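Local coordinates for Bpsl2520 (Burkholderia pseudomallei K96243, PDB 6F03), which is a secreted antigen and putative exported protein of the DUF2059 family, of unknown function, whose almost wholly helical chain pairs with a second copy, at residues G117-Q120 with F121-A125; A125-A128 with Q129-Y133; T146-Y149 with K150-T153. All coordinates share one frame; numbering follows the deposited sequence.

Contact 1: G117-Q120 with F121-A125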
loop_
_atom_site.group_PDB
_atom_site.type_symbol
_atom_site.label_atom_id
_atom_site.label_comp_id
_atom_site.label_asym_id
_atom_site.label_seq_id
_atom_site.Cartn_x
_atom_site.Cartn_y
_atom_site.Cartn_z
ATOM N N GLY B 117 -9.005 -3.044 17.603
ATOM C CA GLY B 117 -10.197 -2.334 18.013
ATOM C C GLY B 117 -10.197 -1.852 19.447
ATOM O O GLY B 117 -11.198 -1.287 19.902
ATOM N N THR B 118 -9.104 -2.050 20.181
ATOM C CA THR B 118 -9.089 -1.714 21.594
ATOM C C THR B 118 -8.819 -0.231 21.821
ATOM O O THR B 118 -8.238 0.468 20.988
ATOM C CB THR B 118 -8.057 -2.577 22.339
ATOM O OG1 THR B 118 -6.742 -2.369 21.795
ATOM C CG2 THR B 118 -8.417 -4.079 22.236
ATOM N N GLN B 119 -9.260 0.251 22.981
ATOM C CA GLN B 119 -8.955 1.621 23.359
ATOM C C GLN B 119 -7.454 1.820 23.505
ATOM O O GLN B 119 -6.938 2.912 23.223
ATOM C CB GLN B 119 -9.671 1.981 24.664
ATOM C CG GLN B 119 -9.461 3.442 25.095
ATOM C CD GLN B 119 -10.015 4.443 24.080
ATOM O OE1 GLN B 119 -11.179 4.366 23.683
ATOM N NE2 GLN B 119 -9.166 5.355 23.621
ATOM N N GLN B 120 -6.743 0.779 23.955
ATOM C CA GLN B 120 -5.294 0.855 24.081
ATOM C C GLN B 120 -4.641 1.127 22.734
ATOM O O GLN B 120 -3.729 1.965 22.630
ATOM C CB GLN B 120 -4.765 -0.451 24.682
ATOM C CG GLN B 120 -3.246 -0.520 24.880
ATOM C CD GLN B 120 -2.773 -1.938 25.261
ATOM O OE1 GLN B 120 -3.125 -2.458 26.324
ATOM N NE2 GLN B 120 -1.990 -2.564 24.386
ATOM N N PHE B 121 -5.107 0.451 21.681
ATOM C CA PHE B 121 -4.540 0.725 20.368
ATOM C C PHE B 121 -4.802 2.167 19.957
ATOM O O PHE B 121 -3.884 2.877 19.532
ATOM C CB PHE B 121 -5.093 -0.227 19.309
ATOM C CG PHE B 121 -4.459 -0.015 17.950
ATOM C CD1 PHE B 121 -3.180 -0.518 17.686
ATOM C CD2 PHE B 121 -5.106 0.728 16.969
ATOM C CE1 PHE B 121 -2.566 -0.323 16.462
ATOM C CE2 PHE B 121 -4.498 0.951 15.727
ATOM C CZ PHE B 121 -3.216 0.417 15.475
ATOM N N THR B 122 -6.056 2.617 20.080
ATOM C CA THR B 122 -6.415 3.995 19.734
ATOM C C THR B 122 -5.564 5.011 20.483
ATOM O O THR B 122 -5.053 5.966 19.885
ATOM C CB THR B 122 -7.899 4.218 20.023
ATOM O OG1 THR B 122 -8.649 3.344 19.188
ATOM C CG2 THR B 122 -8.309 5.665 19.721
ATOM N N ASN B 123 -5.421 4.834 21.803
ATOM C CA ASN B 123 -4.574 5.723 22.585
ATOM C C ASN B 123 -3.158 5.727 22.046
ATOM O O ASN B 123 -2.567 6.793 21.829
ATOM C CB ASN B 123 -4.571 5.304 24.054
ATOM C CG ASN B 123 -5.902 5.527 24.722
ATOM O OD1 ASN B 123 -6.775 6.211 24.180
ATOM N ND2 ASN B 123 -6.063 4.974 25.920
ATOM N N ASP B 124 -2.608 4.534 21.790
ATOM C CA ASP B 124 -1.231 4.443 21.333
ATOM C C ASP B 124 -1.062 5.097 19.969
ATOM O O ASP B 124 -0.066 5.798 19.725
ATOM C CB ASP B 124 -0.792 2.979 21.278
ATOM C CG ASP B 124 -0.478 2.413 22.649
ATOM O OD1 ASP B 124 -0.402 3.187 23.628
ATOM O OD2 ASP B 124 -0.302 1.180 22.754
ATOM N N ALA B 125 -2.048 4.928 19.084
ATOM C CA ALA B 125 -1.964 5.574 17.779
ATOM C C ALA B 125 -2.058 7.096 17.914
ATOM O O ALA B 125 -1.402 7.830 17.165
ATOM C CB ALA B 125 -3.049 5.041 16.844
#
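Gln119 and Asn123, one helical turn apart, join their amides through a short bond of 2.6 Å from Gln119 NE2 to Asn123 OD1. The Gln119 chain bends at its second torsion, which brings the amide back over the turn although its CB points away from it. The oxygen lies almost in the plane of the Gln119 amide, though the bond is somewhat bent, and seen from Asn123 the donor stands 44° above the carbonyl plane, off the lone pairs. The two amide planes are turned 43° against each other.

On another side of the turn Thr118 OG1 accepts from Phe121 N at 3.3 Å. The Thr118 side chain crosses that of Phe121 at about a right angle, with Thr118 OG1 3.7 Å from Phe121 CB. The first torsion of Thr118 (chi1 59°) places its hydroxyl between backbone N and carbonyl carbon, facing the Phe121 amide in the first turn of the helix. Threonine suits the place because one small oxygen can do two jobs: OG1 also bonds to Val115 O. Thr118 O meanwhile receives Thr122 N at 3.2 Å and, weakly, Thr122 OG1.

Gln120 and Asp124 run side by side in the same direction, with Gln120 CG 4.0 Å from Asp124 OD2. Their polar ends meet the second subunit, which probably helps to fix them: Tyr176 OH there bonds to both Gln120 NE2 and Asp124 OD2, and Lys175 of that subunit adds a salt bridge to the carboxylate. Phe121, suited to a buried place, meets Tyr176 of the second subunit and Phe116 of its own chain edge to face. The arrangement is a classic threonine N-cap, here opening helix 119-136 where it meets the second subunit.

Contact 2: A125-A128 with Q129-Y133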
loop_
_atom_site.group_PDB
_atom_site.type_symbol
_atom_site.label_atom_id
_atom_site.label_comp_id
_atom_site.label_asym_id
_atom_site.label_seq_id
_atom_site.Cartn_x
_atom_site.Cartn_y
_atom_site.Cartn_z
ATOM N N ALA B 125 -2.048 4.928 19.084
ATOM C CA ALA B 125 -1.964 5.574 17.779
ATOM C C ALA B 125 -2.058 7.096 17.914
ATOM O O ALA B 125 -1.402 7.830 17.165
ATOM C CB ALA B 125 -3.049 5.041 16.844
HETATM N N MSE B 126 -2.821 7.593 18.882
HETATM C CA MSE B 126 -2.811 9.033 19.125
HETATM C C MSE B 126 -1.417 9.488 19.587
HETATM O O MSE B 126 -0.858 10.423 19.034
HETATM C CB MSE B 126 -3.865 9.438 20.147
HETATM C CG MSE B 126 -4.077 10.944 20.180
HETATM SE SE MSE B 126 -5.494 11.484 21.390
HETATM C CE MSE B 126 -6.768 10.055 20.949
ATOM N N GLN B 127 -0.849 8.827 20.596
ATOM C CA GLN B 127 0.506 9.186 21.008
ATOM C C GLN B 127 1.489 9.092 19.840
ATOM O O GLN B 127 2.398 9.917 19.720
ATOM C CB GLN B 127 0.970 8.311 22.169
ATOM C CG GLN B 127 2.393 8.623 22.614
ATOM C CD GLN B 127 2.502 9.972 23.314
ATOM O OE1 GLN B 127 3.123 10.915 22.793
ATOM N NE2 GLN B 127 1.909 10.071 24.508
ATOM N N ALA B 128 1.323 8.100 18.965
ATOM C CA ALA B 128 2.219 7.999 17.818
ATOM C C ALA B 128 2.072 9.197 16.880
ATOM O O ALA B 128 3.060 9.667 16.308
ATOM C CB ALA B 128 1.974 6.687 17.066
ATOM N N GLN B 129 0.855 9.728 16.725
ATOM C CA GLN B 129 0.689 10.916 15.887
ATOM C C GLN B 129 1.366 12.132 16.504
ATOM O O GLN B 129 2.057 12.886 15.802
ATOM C CB GLN B 129 -0.800 11.187 15.633
ATOM C CG GLN B 129 -1.479 10.148 14.732
ATOM C CD GLN B 129 -3.010 10.304 14.683
ATOM O OE1 GLN B 129 -3.651 10.579 15.705
ATOM N NE2 GLN B 129 -3.589 10.149 13.487
ATOM N N TYR B 130 1.203 12.346 17.816
ATOM C CA TYR B 130 1.927 13.443 18.455
ATOM C C TYR B 130 3.420 13.324 18.191
ATOM O O TYR B 130 4.073 14.293 17.772
ATOM C CB TYR B 130 1.683 13.464 19.970
ATOM C CG TYR B 130 0.471 14.247 20.415
ATOM C CD1 TYR B 130 -0.805 13.656 20.451
ATOM C CD2 TYR B 130 0.593 15.575 20.803
ATOM C CE1 TYR B 130 -1.932 14.384 20.864
ATOM C CE2 TYR B 130 -0.516 16.315 21.208
ATOM C CZ TYR B 130 -1.772 15.718 21.235
ATOM O OH TYR B 130 -2.857 16.465 21.644
ATOM N N ASP B 131 3.976 12.134 18.455
ATOM C CA ASP B 131 5.418 11.923 18.326
ATOM C C ASP B 131 5.877 12.125 16.887
ATOM O O ASP B 131 6.896 12.788 16.637
ATOM C CB ASP B 131 5.791 10.523 18.833
ATOM C CG ASP B 131 5.631 10.383 20.355
ATOM O OD1 ASP B 131 5.635 11.429 21.052
ATOM O OD2 ASP B 131 5.477 9.226 20.853
ATOM N N ALA B 132 5.120 11.603 15.917
ATOM C CA ALA B 132 5.530 11.795 14.528
ATOM C C ALA B 132 5.535 13.284 14.141
ATOM O O ALA B 132 6.469 13.753 13.477
ATOM C CB ALA B 132 4.615 11.005 13.595
ATOM N N TYR B 133 4.500 14.043 14.531
ATOM C CA TYR B 133 4.491 15.462 14.171
ATOM C C TYR B 133 5.599 16.225 14.878
ATOM O O TYR B 133 6.241 17.087 14.275
ATOM C CB TYR B 133 3.132 16.105 14.465
ATOM C CG TYR B 133 2.188 15.897 13.307
ATOM C CD1 TYR B 133 2.264 16.705 12.173
ATOM C CD2 TYR B 133 1.264 14.842 13.314
ATOM C CE1 TYR B 133 1.415 16.497 11.086
ATOM C CE2 TYR B 133 0.418 14.619 12.244
ATOM C CZ TYR B 133 0.496 15.445 11.131
ATOM O OH TYR B 133 -0.333 15.211 10.058
#
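Ala128 O takes the N-H of Ala132 at 2.9 Å, the shortest hydrogen bond between 125-128 and 129-133, and Ala132 CB comes to 3.4 Å from the same oxygen. Small methyls suit both positions, since Val168 of the second subunit packs on the two alanines.

Two residues earlier, Tyr130 N approaches Met126 O nearly along the C=O axis at 3.1 Å. That oxygen also sits at the edge of the Tyr130 ring, in its plane, 3.5 Å from Tyr130 CD1. Met126, a selenomethionine, lies alongside the ring and points the same way; its CG, set anti to the backbone N (chi1 -167°), is 4.1 Å from Tyr130 CE1. This is regular i to i+4 packing within alpha helix 119-136, part of an all-helical fold.

Tyrosine fits here because its broad ring reaches Ile46 and Leu50 of helix 40-52, with Lys43 in a cation-pi contact. Gln129 keeps its chain extended beyond CG, and CG passes 3.4 Å from Ala125 O. The Gln129 side chain also packs on Leu58 and Val59 of helix 55-84, while Asp131 packs on Ile38.

Contact 3: T146-Y149 with K150-T153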
loop_
_atom_site.group_PDB
_atom_site.type_symbol
_atom_site.label_atom_id
_atom_site.label_comp_id
_atom_site.label_asym_id
_atom_site.label_seq_id
_atom_site.Cartn_x
_atom_site.Cartn_y
_atom_site.Cartn_z
ATOM N N THR B 146 -1.794 24.292 10.820
ATOM C CA THR B 146 -3.139 24.412 11.350
ATOM C C THR B 146 -3.908 25.519 10.640
ATOM O O THR B 146 -5.100 25.363 10.322
ATOM C CB THR B 146 -3.076 24.643 12.851
ATOM O OG1 THR B 146 -2.292 23.609 13.443
ATOM C CG2 THR B 146 -4.475 24.622 13.474
ATOM N N THR B 147 -3.254 26.656 10.406
ATOM C CA THR B 147 -3.886 27.736 9.660
ATOM C C THR B 147 -4.340 27.263 8.286
ATOM O O THR B 147 -5.479 27.504 7.879
ATOM C CB THR B 147 -2.919 28.907 9.503
ATOM O OG1 THR B 147 -2.641 29.475 10.790
ATOM C CG2 THR B 147 -3.537 29.959 8.552
ATOM N N PHE B 148 -3.469 26.568 7.555
ATOM C CA PHE B 148 -3.894 26.081 6.247
ATOM C C PHE B 148 -5.047 25.076 6.374
ATOM O O PHE B 148 -6.016 25.132 5.607
ATOM C CB PHE B 148 -2.717 25.482 5.495
ATOM C CG PHE B 148 -3.123 24.668 4.302
ATOM C CD1 PHE B 148 -3.579 25.294 3.155
ATOM C CD2 PHE B 148 -3.056 23.274 4.337
ATOM C CE1 PHE B 148 -3.966 24.554 2.052
ATOM C CE2 PHE B 148 -3.439 22.513 3.234
ATOM C CZ PHE B 148 -3.896 23.158 2.088
ATOM N N TYR B 149 -4.975 24.157 7.341
ATOM C CA TYR B 149 -6.005 23.113 7.421
ATOM C C TYR B 149 -7.373 23.664 7.818
ATOM O O TYR B 149 -8.402 23.111 7.406
ATOM C CB TYR B 149 -5.600 22.010 8.406
ATOM C CG TYR B 149 -4.597 21.029 7.854
ATOM C CD1 TYR B 149 -4.862 20.329 6.677
ATOM C CD2 TYR B 149 -3.426 20.738 8.536
ATOM C CE1 TYR B 149 -3.960 19.390 6.170
ATOM C CE2 TYR B 149 -2.516 19.801 8.038
ATOM C CZ TYR B 149 -2.804 19.139 6.858
ATOM O OH TYR B 149 -1.937 18.226 6.364
ATOM N N LYS B 150 -7.411 24.718 8.630
ATOM C CA LYS B 150 -8.664 25.374 8.975
ATOM C C LYS B 150 -9.146 26.352 7.905
ATOM O O LYS B 150 -10.299 26.759 7.958
ATOM C CB LYS B 150 -8.536 26.093 10.327
ATOM C CG LYS B 150 -8.320 25.106 11.470
ATOM C CD LYS B 150 -8.653 25.683 12.833
ATOM C CE LYS B 150 -10.048 25.229 13.319
ATOM N NZ LYS B 150 -10.156 23.727 13.556
ATOM N N SER B 151 -8.329 26.713 6.924
ATOM C CA SER B 151 -8.806 27.581 5.854
ATOM C C SER B 151 -9.793 26.832 4.961
ATOM O O SER B 151 -9.850 25.601 4.982
ATOM C CB SER B 151 -7.635 28.107 5.028
ATOM O OG SER B 151 -7.073 27.089 4.215
ATOM N N PRO B 152 -10.610 27.557 4.188
ATOM C CA PRO B 152 -11.567 26.859 3.304
ATOM C C PRO B 152 -10.902 25.901 2.328
ATOM O O PRO B 152 -11.439 24.820 2.065
ATOM C CB PRO B 152 -12.262 28.003 2.552
ATOM C CG PRO B 152 -12.112 29.203 3.475
ATOM C CD PRO B 152 -10.786 29.025 4.178
ATOM N N THR B 153 -9.761 26.275 1.753
ATOM C CA THR B 153 -9.107 25.347 0.840
ATOM C C THR B 153 -8.481 24.178 1.601
ATOM O O THR B 153 -8.483 23.050 1.098
ATOM C CB THR B 153 -8.092 26.096 -0.032
ATOM O OG1 THR B 153 -8.813 26.824 -1.033
ATOM C CG2 THR B 153 -7.113 25.139 -0.724
#
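The Phe148 ring lies obliquely against two side chains that follow it, its CD1 within 4.1 Å of Ser151 OG and its CE1 within 4.2 Å of Thr153 CG2. Its CB points away from them, but CG is anti to the backbone N, which lays the ring toward the following helix.

Ser151 turns its hydroxyl back to Phe148 O, three residues earlier, and bonds to it at 2.6 Å. The donor is tilted 18° from the carbonyl plane. Ser151 N reaches the same oxygen at 3.1 Å from quite another direction, 69° out of that plane, so two donors of one residue hold a carbonyl at the end of helix 139-150. A chi1 of 72° sets OG between the backbone N and carbonyl carbon of Ser151, where it can serve both helices: it also accepts from Gly154 N, which makes Ser151 the N-cap of helix 152-193. Serine suits this junction because its short hydroxyl both gives and accepts; a glycerol, probably from the crystallisation liquor, binds there too.

Lys150 N bonds to Thr146 O at 2.9 Å, and the aliphatic start of the lysine follows, with Lys150 CG 3.4 Å from that oxygen.

Around this junction, Tyr149 packs on Leu49 and Ala52 of helix 40-52 and on Phe157 and Ile158 of helix 152-193. Phe148 stacks on Phe148 of the second subunit, whose Asp144 bonds to Thr153 OG1.

Overall arrangement
Contacts 1 and 2 follow one another along helix 119-136 and share Ala125, with centres about 12 Å apart: the first opens the helix and the second lies within it. Contact 3 comes later, where helix 139-150 gives way to helix 152-193; its centre is about 21 Å from that of contact 2 and about 28 Å from that of contact 1. All three touch the second subunit, and contacts 1 and 2 both meet its Leu172. An acetate, probably from the crystallisation liquor, lies about 5 Å from the Met126 side chain, and a glycerol of the same likely origin lies about 3 Å from the Ser151 side chain; neither need mark a functional site.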